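Local coordinates for protein histidine kinase (Paraburkholderia phymatum, PDB 6NB0) that probably catalyses the ATP-dependent phosphorylation of a histidine in a protein, acting as the sensor kinase of a phosphorelay, at residues V146-L150 / A151-G155. Sequence-based numbering, arbitrary orientation. Where two conformers were deposited one is given.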
loop_
_atom_site.group_PDB
_atom_site.type_symbol
_atom_site.label_atom_id
_atom_site.label_comp_id
_atom_site.label_asym_id
_atom_site.label_seq_id
_atom_site.Cartn_x
_atom_site.Cartn_y
_atom_site.Cartn_z
ATOM N N VAL A 146 4.606 -6.234 -17.333
ATOM C CA VAL A 146 3.171 -6.159 -17.592
ATOM C C VAL A 146 2.728 -7.293 -18.512
ATOM O O VAL A 146 1.614 -7.830 -18.374
ATOM C CB VAL A 146 2.807 -4.772 -18.159
ATOM C CG1 VAL A 146 1.297 -4.688 -18.481
ATOM C CG2 VAL A 146 3.195 -3.661 -17.146
ATOM N N ARG A 147 3.583 -7.688 -19.451
ATOM C CA ARG A 147 3.272 -8.835 -20.278
ATOM C C ARG A 147 3.026 -10.070 -19.414
ATOM O O ARG A 147 1.998 -10.747 -19.552
ATOM C CB ARG A 147 4.429 -9.050 -21.257
ATOM C CG ARG A 147 4.250 -10.115 -22.303
ATOM C CD ARG A 147 5.414 -9.996 -23.321
ATOM N NE ARG A 147 5.204 -8.950 -24.334
ATOM C CZ ARG A 147 6.170 -8.193 -24.855
ATOM N NH1 ARG A 147 7.423 -8.334 -24.441
ATOM N NH2 ARG A 147 5.888 -7.289 -25.791
ATOM N N GLU A 148 3.946 -10.359 -18.480
ATOM C CA GLU A 148 3.785 -11.563 -17.672
ATOM C C GLU A 148 2.683 -11.393 -16.631
ATOM O O GLU A 148 2.001 -12.371 -16.297
ATOM C CB GLU A 148 5.112 -11.940 -16.997
ATOM C CG GLU A 148 5.196 -13.406 -16.532
ATOM C CD GLU A 148 4.487 -13.656 -15.210
ATOM O OE1 GLU A 148 4.269 -12.677 -14.460
ATOM O OE2 GLU A 148 4.140 -14.825 -14.923
ATOM N N GLY A 149 2.482 -10.179 -16.127
ATOM C CA GLY A 149 1.506 -9.954 -15.075
ATOM C C GLY A 149 0.074 -9.947 -15.580
ATOM O O GLY A 149 -0.804 -10.470 -14.899
ATOM N N LEU A 150 -0.183 -9.371 -16.765
ATOM C CA LEU A 150 -1.568 -9.273 -17.230
ATOM C C LEU A 150 -1.771 -9.312 -18.749
ATOM O O LEU A 150 -2.742 -9.910 -19.207
ATOM C CB LEU A 150 -2.223 -7.993 -16.692
ATOM C CG LEU A 150 -3.739 -7.872 -16.931
ATOM C CD1 LEU A 150 -4.527 -9.002 -16.224
ATOM C CD2 LEU A 150 -4.223 -6.499 -16.457
ATOM N N ALA A 151 -0.914 -8.660 -19.546
ATOM C CA ALA A 151 -1.243 -8.498 -20.968
ATOM C C ALA A 151 -1.370 -9.843 -21.680
ATOM O O ALA A 151 -2.314 -10.070 -22.464
ATOM C CB ALA A 151 -0.198 -7.614 -21.655
ATOM N N ALA A 152 -0.424 -10.754 -21.444
ATOM C CA ALA A 152 -0.485 -12.038 -22.148
ATOM C C ALA A 152 -1.772 -12.789 -21.813
ATOM O O ALA A 152 -2.443 -13.322 -22.706
ATOM C CB ALA A 152 0.745 -12.887 -21.816
ATOM N N ARG A 153 -2.167 -12.810 -20.539
ATOM C CA ARG A 153 -3.355 -13.568 -20.184
ATOM C C ARG A 153 -4.651 -12.845 -20.548
ATOM O O ARG A 153 -5.722 -13.459 -20.473
ATOM C CB ARG A 153 -3.361 -13.926 -18.684
ATOM C CG ARG A 153 -3.702 -12.761 -17.749
ATOM C CD ARG A 153 -3.375 -13.152 -16.292
ATOM N NE ARG A 153 -1.924 -13.220 -16.076
ATOM C CZ ARG A 153 -1.349 -13.874 -15.069
ATOM N NH1 ARG A 153 -2.103 -14.515 -14.176
ATOM N NH2 ARG A 153 -0.022 -13.892 -14.956
ATOM N N ARG A 154 -4.577 -11.586 -20.967
ATOM C CA ARG A 154 -5.726 -10.851 -21.484
ATOM C C ARG A 154 -5.719 -10.736 -23.006
ATOM O O ARG A 154 -6.628 -10.110 -23.580
ATOM C CB ARG A 154 -5.771 -9.449 -20.855
ATOM C CG ARG A 154 -6.143 -9.422 -19.374
ATOM C CD ARG A 154 -7.669 -9.483 -19.218
ATOM N NE ARG A 154 -8.270 -8.265 -19.743
ATOM C CZ ARG A 154 -8.504 -7.175 -19.011
ATOM N NH1 ARG A 154 -8.223 -7.186 -17.713
ATOM N NH2 ARG A 154 -9.015 -6.079 -19.578
ATOM N N GLY A 155 -4.727 -11.326 -23.678
ATOM C CA GLY A 155 -4.694 -11.255 -25.128
ATOM C C GLY A 155 -4.348 -9.883 -25.671
ATOM O O GLY A 155 -4.661 -9.580 -26.827
HETATM O O HOH W 1 -0.317 -12.391 -18.386
HETATM O O HOH W 2 2.047 -14.815 -13.288
#
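V146 and A151 meet at a wide, pi-type turn near the C-terminal end of helix 135-154, and the pair illustrates how a helix accommodates a local widening before it stops. The carbonyl O of V146 accepts two amides from opposite faces of its plane: L150 N, in the usual helical manner, and A151 N, at 2.9 Å and nearly straight (172°). The V146 side chain touches W181 and T185 of helix 173-189 and L158 of strand 157-161. One residue on, R147 repeats the longer reach, its O taking A152 N on a lone pair at 3.1 Å.

Beyond the widened turn a side chain folds back: the O of E148 lies at the edge of the R153 guanidinium, in its plane, and receives NH2 at 2.9 Å, while G149 O sits over a face of the same group. The R153 chain starts with CG between backbone N and carbonyl carbon (chi1 75°) and bends at chi3, which brings it over the turn. One water joins R147 O to R153 N and NE; a second bridges E148 OE2 and R153 NH2, whose opposite charges stay 4.3 Å apart.

L150 has CG anti to its N and runs alongside R154, pointing the same way, with CD1 3.6 Å from R154 CG; V188 and E189 also touch this leucine. The guanidinium of R154 continues to E189 in a salt bridge and to the carbonyls of S191 and P227, tying the helix end to helix 173-189 and nearby loops. A Schellman motif terminates the helix at G155, of positive phi, just after R154 N makes a weak, bent bond (130°) to L150 O at 3.0 Å.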